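Local coordinates for protein acetylglutamate kinase (PDB 3L86) that probably catalyses the ATP-dependent phosphorylation of N-acetyl-L-glutamate, the second step of arginine biosynthesis from glutamate, at residues A[53-65]-A[120-132]. Numbering follows the deposited sequence.
Sequences GDFLSQIKNWQDA and QEKLRQAGVSCQQ
Gln-63 and Ser-129 are joined by a pair of hydrogen bonds in which the side-chain amide reads both polar groups of one backbone residue. NE2 of Gln-63 donates to O of Ser-129 at 2.9 Å, with the acceptor in the amide plane. In return, N of Ser-129 donates to OE1 of Gln-63 at 3.2 Å, in the carbonyl plane and on a lone pair. Both bonds have N-H...acceptor angles of 161°, so the amide's rotation is fixed. Its reach comes from a chain extended beyond CG, with CG anti to the backbone N (chi1 178°).

The apolar contacts are at ordinary van der Waals separations. CG2 of Val-128 lies 3.9 Å from CA of Lys-60, against the helix backbone, and also meets CG2 of Ile-59 at 4.1 Å. CD2 of Leu-123 approaches CD2 of Leu-56 at 4.1 Å and extends to Ile-59, while CB of Ala-126 faces CB of Leu-56 at the same separation. Ile-174 and Ile-176 of strand 174-182, with Leu-69 and Ile-71 of strand 68-73, continue this layer into the sheet.

At the outer margin the aliphatic part of Lys-60 runs beside the carbonyls of Ala-126 and Gly-127; its chain then bends at chi4, and within its own helix NZ forms a salt bridge with OD2 of Asp-64 at 2.8 Å. Gly-127, at positive phi, is the C-prime residue of a Schellman motif ending helix 101-125: N of Val-128 bonds to O of Leu-123, and N of Gly-127 to O of Arg-124.

The axes of 53-64 and of 120-125, the end of helix 101-125, approach to 10.3 Å and cross at -67°, on the central sheet of the amino acid kinase fold. The chemistry implies an apolar contact between helix 53-64 and the end of helix 101-125 with its following turn, closed at one end by the two-bond amide link of Gln-63 to the backbone just before strand 130-132.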
loop_
_atom_site.group_PDB
_atom_site.type_symbol
_atom_site.label_atom_id
_atom_site.label_comp_id
_atom_site.label_asym_id
_atom_site.label_seq_id
_atom_site.Cartn_x
_atom_site.Cartn_y
_atom_site.Cartn_z
ATOM N N GLY A 53 5.199 -0.384 -19.716
ATOM C CA GLY A 53 4.137 -0.676 -20.715
ATOM C C GLY A 53 3.358 -1.924 -20.357
ATOM O O GLY A 53 2.138 -1.947 -20.473
ATOM N N ASP A 54 4.027 -2.984 -19.908
ATOM C CA ASP A 54 3.279 -4.189 -19.501
ATOM C C ASP A 54 2.265 -3.852 -18.395
ATOM O O ASP A 54 1.121 -4.345 -18.400
ATOM C CB ASP A 54 4.206 -5.297 -18.940
ATOM C CG ASP A 54 5.032 -5.991 -19.999
ATOM O OD1 ASP A 54 4.714 -5.873 -21.223
ATOM O OD2 ASP A 54 6.013 -6.664 -19.585
ATOM N N PHE A 55 2.712 -3.069 -17.405
ATOM C CA PHE A 55 1.873 -2.716 -16.217
ATOM C C PHE A 55 0.643 -1.977 -16.665
ATOM O O PHE A 55 -0.469 -2.383 -16.375
ATOM C CB PHE A 55 2.666 -1.859 -15.174
ATOM C CG PHE A 55 1.818 -1.329 -14.034
ATOM C CD1 PHE A 55 1.718 -2.021 -12.829
ATOM C CD2 PHE A 55 1.132 -0.131 -14.165
ATOM C CE1 PHE A 55 0.957 -1.535 -11.773
ATOM C CE2 PHE A 55 0.328 0.341 -13.118
ATOM C CZ PHE A 55 0.236 -0.366 -11.937
ATOM N N LEU A 56 0.854 -0.852 -17.357
ATOM C CA LEU A 56 -0.253 -0.041 -17.852
ATOM C C LEU A 56 -1.287 -0.827 -18.743
ATOM O O LEU A 56 -2.500 -0.668 -18.582
ATOM C CB LEU A 56 0.333 1.157 -18.652
ATOM C CG LEU A 56 1.224 2.132 -17.842
ATOM C CD1 LEU A 56 1.958 3.191 -18.763
ATOM C CD2 LEU A 56 0.389 2.816 -16.720
ATOM N N SER A 57 -0.826 -1.618 -19.712
ATOM C CA SER A 57 -1.773 -2.506 -20.485
ATOM C C SER A 57 -2.528 -3.544 -19.649
ATOM O O SER A 57 -3.732 -3.819 -19.866
ATOM C CB SER A 57 -1.027 -3.263 -21.596
ATOM O OG SER A 57 -0.443 -2.334 -22.512
ATOM N N GLN A 58 -1.835 -4.155 -18.695
ATOM C CA GLN A 58 -2.462 -5.173 -17.844
ATOM C C GLN A 58 -3.585 -4.558 -17.020
ATOM O O GLN A 58 -4.680 -5.113 -16.929
ATOM C CB GLN A 58 -1.411 -5.931 -16.956
ATOM C CG GLN A 58 -2.024 -7.062 -16.065
ATOM C CD GLN A 58 -2.737 -8.155 -16.906
ATOM O OE1 GLN A 58 -3.955 -8.143 -17.102
ATOM N NE2 GLN A 58 -1.962 -9.041 -17.450
ATOM N N ILE A 59 -3.329 -3.402 -16.408
ATOM C CA ILE A 59 -4.422 -2.679 -15.731
ATOM C C ILE A 59 -5.616 -2.378 -16.686
ATOM O O ILE A 59 -6.778 -2.685 -16.343
ATOM C CB ILE A 59 -3.904 -1.359 -15.050
ATOM C CG1 ILE A 59 -2.794 -1.620 -13.996
ATOM C CG2 ILE A 59 -5.022 -0.596 -14.381
ATOM C CD1 ILE A 59 -3.234 -2.487 -12.748
ATOM N N LYS A 60 -5.368 -1.718 -17.826
ATOM C CA LYS A 60 -6.464 -1.366 -18.765
ATOM C C LYS A 60 -7.249 -2.633 -19.184
ATOM O O LYS A 60 -8.472 -2.609 -19.245
ATOM C CB LYS A 60 -5.931 -0.706 -20.060
ATOM C CG LYS A 60 -7.145 -0.050 -20.826
ATOM C CD LYS A 60 -6.805 0.679 -22.085
ATOM C CE LYS A 60 -8.145 1.225 -22.683
ATOM N NZ LYS A 60 -8.652 0.205 -23.701
ATOM N N ASN A 61 -6.541 -3.716 -19.511
ATOM C CA ASN A 61 -7.191 -4.996 -19.965
ATOM C C ASN A 61 -8.018 -5.632 -18.859
ATOM O O ASN A 61 -9.143 -6.098 -19.102
ATOM C CB ASN A 61 -6.159 -6.011 -20.533
ATOM C CG ASN A 61 -5.469 -5.488 -21.750
ATOM O OD1 ASN A 61 -5.999 -4.605 -22.390
ATOM N ND2 ASN A 61 -4.302 -6.068 -22.128
ATOM N N TRP A 62 -7.495 -5.651 -17.629
ATOM C CA TRP A 62 -8.367 -6.079 -16.508
ATOM C C TRP A 62 -9.633 -5.210 -16.395
ATOM O O TRP A 62 -10.754 -5.720 -16.130
ATOM C CB TRP A 62 -7.632 -6.111 -15.132
ATOM C CG TRP A 62 -6.756 -7.366 -14.837
ATOM C CD1 TRP A 62 -6.921 -8.655 -15.333
ATOM C CD2 TRP A 62 -5.612 -7.409 -13.970
ATOM N NE1 TRP A 62 -5.918 -9.500 -14.807
ATOM C CE2 TRP A 62 -5.114 -8.750 -13.974
ATOM C CE3 TRP A 62 -4.970 -6.438 -13.159
ATOM C CZ2 TRP A 62 -3.991 -9.127 -13.240
ATOM C CZ3 TRP A 62 -3.845 -6.823 -12.428
ATOM C CH2 TRP A 62 -3.394 -8.154 -12.436
ATOM N N GLN A 63 -9.476 -3.890 -16.492
ATOM C CA GLN A 63 -10.619 -2.986 -16.333
ATOM C C GLN A 63 -11.613 -3.229 -17.493
ATOM O O GLN A 63 -12.819 -3.385 -17.283
ATOM C CB GLN A 63 -10.145 -1.522 -16.356
ATOM C CG GLN A 63 -11.322 -0.470 -16.253
ATOM C CD GLN A 63 -10.814 0.969 -16.127
ATOM O OE1 GLN A 63 -10.182 1.520 -17.042
ATOM N NE2 GLN A 63 -11.077 1.573 -14.983
ATOM N N ASP A 64 -11.123 -3.323 -18.715
ATOM C CA ASP A 64 -12.012 -3.672 -19.881
ATOM C C ASP A 64 -12.692 -5.051 -19.830
ATOM O O ASP A 64 -13.702 -5.262 -20.553
ATOM C CB ASP A 64 -11.206 -3.584 -21.196
ATOM C CG ASP A 64 -10.774 -2.150 -21.553
ATOM O OD1 ASP A 64 -11.314 -1.177 -21.005
ATOM O OD2 ASP A 64 -9.893 -1.973 -22.414
ATOM N N ALA A 65 -12.120 -6.012 -19.060
ATOM C CA ALA A 65 -12.702 -7.349 -18.878
ATOM C C ALA A 65 -13.629 -7.389 -17.687
ATOM O O ALA A 65 -14.140 -8.460 -17.314
ATOM C CB ALA A 65 -11.576 -8.428 -18.730
ATOM N N GLN A 120 -2.030 8.978 -11.172
ATOM C CA GLN A 120 -3.241 9.289 -11.905
ATOM C C GLN A 120 -2.986 9.760 -13.348
ATOM O O GLN A 120 -3.693 9.321 -14.277
ATOM C CB GLN A 120 -4.100 10.286 -11.114
ATOM C CG GLN A 120 -5.269 10.868 -11.911
ATOM C CD GLN A 120 -6.001 12.015 -11.200
ATOM O OE1 GLN A 120 -6.767 11.807 -10.280
ATOM N NE2 GLN A 120 -5.803 13.232 -11.693
ATOM N N GLU A 121 -1.966 10.612 -13.558
ATOM C CA GLU A 121 -1.660 11.101 -14.916
ATOM C C GLU A 121 -1.139 9.947 -15.848
ATOM O O GLU A 121 -1.589 9.827 -16.979
ATOM C CB GLU A 121 -0.698 12.319 -14.906
ATOM C CG GLU A 121 -1.211 13.524 -14.075
ATOM C CD GLU A 121 -0.146 14.599 -13.754
ATOM O OE1 GLU A 121 1.081 14.312 -13.627
ATOM O OE2 GLU A 121 -0.552 15.771 -13.562
ATOM N N LYS A 122 -0.199 9.121 -15.400
ATOM C CA LYS A 122 0.283 7.991 -16.243
ATOM C C LYS A 122 -0.840 7.019 -16.639
ATOM O O LYS A 122 -0.903 6.542 -17.821
ATOM C CB LYS A 122 1.415 7.204 -15.556
ATOM C CG LYS A 122 2.729 7.953 -15.328
ATOM C CD LYS A 122 3.512 8.024 -16.634
ATOM C CE LYS A 122 4.892 8.618 -16.415
ATOM N NZ LYS A 122 4.902 10.080 -16.567
ATOM N N LEU A 123 -1.718 6.685 -15.676
ATOM C CA LEU A 123 -2.877 5.807 -15.939
ATOM C C LEU A 123 -3.899 6.441 -16.918
ATOM O O LEU A 123 -4.348 5.786 -17.914
ATOM C CB LEU A 123 -3.571 5.407 -14.620
ATOM C CG LEU A 123 -2.819 4.408 -13.707
ATOM C CD1 LEU A 123 -3.355 4.349 -12.235
ATOM C CD2 LEU A 123 -2.885 3.012 -14.337
ATOM N N ARG A 124 -4.311 7.690 -16.651
ATOM C CA ARG A 124 -5.209 8.377 -17.584
ATOM C C ARG A 124 -4.627 8.507 -18.992
ATOM O O ARG A 124 -5.324 8.273 -19.983
ATOM C CB ARG A 124 -5.709 9.713 -17.026
ATOM C CG ARG A 124 -6.748 9.569 -15.910
ATOM C CD ARG A 124 -7.110 10.949 -15.245
ATOM N NE ARG A 124 -8.266 10.827 -14.353
ATOM C CZ ARG A 124 -8.822 11.835 -13.686
ATOM N NH1 ARG A 124 -8.349 13.059 -13.773
ATOM N NH2 ARG A 124 -9.854 11.627 -12.911
ATOM N N GLN A 125 -3.359 8.866 -19.099
ATOM C CA GLN A 125 -2.718 8.936 -20.394
ATOM C C GLN A 125 -2.748 7.583 -21.094
ATOM O O GLN A 125 -2.723 7.513 -22.329
ATOM C CB GLN A 125 -1.270 9.466 -20.287
ATOM C CG GLN A 125 -1.213 10.967 -20.381
ATOM C CD GLN A 125 -0.185 11.629 -19.497
ATOM O OE1 GLN A 125 0.878 11.067 -19.197
ATOM N NE2 GLN A 125 -0.497 12.853 -19.067
ATOM N N ALA A 126 -2.824 6.501 -20.330
ATOM C CA ALA A 126 -2.883 5.205 -20.976
ATOM C C ALA A 126 -4.311 4.738 -21.269
ATOM O O ALA A 126 -4.487 3.604 -21.688
ATOM C CB ALA A 126 -2.099 4.139 -20.166
ATOM N N GLY A 127 -5.331 5.576 -21.040
ATOM C CA GLY A 127 -6.718 5.171 -21.281
ATOM C C GLY A 127 -7.450 4.492 -20.120
ATOM O O GLY A 127 -8.612 4.129 -20.251
ATOM N N VAL A 128 -6.801 4.360 -18.959
ATOM C CA VAL A 128 -7.484 3.873 -17.730
ATOM C C VAL A 128 -8.352 4.951 -17.050
ATOM O O VAL A 128 -7.904 6.095 -16.853
ATOM C CB VAL A 128 -6.453 3.347 -16.715
ATOM C CG1 VAL A 128 -7.145 2.856 -15.429
ATOM C CG2 VAL A 128 -5.653 2.223 -17.357
ATOM N N SER A 129 -9.584 4.595 -16.711
ATOM C CA SER A 129 -10.461 5.465 -15.967
ATOM C C SER A 129 -10.246 5.307 -14.457
ATOM O O SER A 129 -10.395 4.211 -13.932
ATOM C CB SER A 129 -11.933 5.207 -16.368
ATOM O OG SER A 129 -12.785 5.566 -15.285
ATOM N N CYS A 130 -9.862 6.401 -13.783
ATOM C CA CYS A 130 -9.408 6.385 -12.375
ATOM C C CYS A 130 -9.511 7.805 -11.765
ATOM O O CYS A 130 -9.657 8.785 -12.509
ATOM C CB CYS A 130 -7.919 5.933 -12.264
ATOM S SG CYS A 130 -6.691 6.946 -13.180
ATOM N N GLN A 131 -9.379 7.907 -10.434
ATOM C CA GLN A 131 -9.518 9.198 -9.730
ATOM C C GLN A 131 -8.737 9.174 -8.417
ATOM O O GLN A 131 -8.939 8.296 -7.638
ATOM C CB GLN A 131 -11.028 9.478 -9.418
ATOM C CG GLN A 131 -11.263 10.770 -8.612
ATOM C CD GLN A 131 -10.767 11.998 -9.346
ATOM O OE1 GLN A 131 -11.225 12.285 -10.459
ATOM N NE2 GLN A 131 -9.838 12.751 -8.731
ATOM N N GLN A 132 -7.852 10.134 -8.181
ATOM C CA GLN A 132 -7.209 10.302 -6.846
ATOM C C GLN A 132 -8.232 10.788 -5.811
ATOM O O GLN A 132 -8.909 11.813 -6.072
ATOM C CB GLN A 132 -6.063 11.317 -6.971
ATOM C CG GLN A 132 -5.373 11.714 -5.686
ATOM C CD GLN A 132 -4.178 12.665 -5.962
ATOM O OE1 GLN A 132 -4.286 13.636 -6.723
ATOM N NE2 GLN A 132 -3.054 12.372 -5.365
#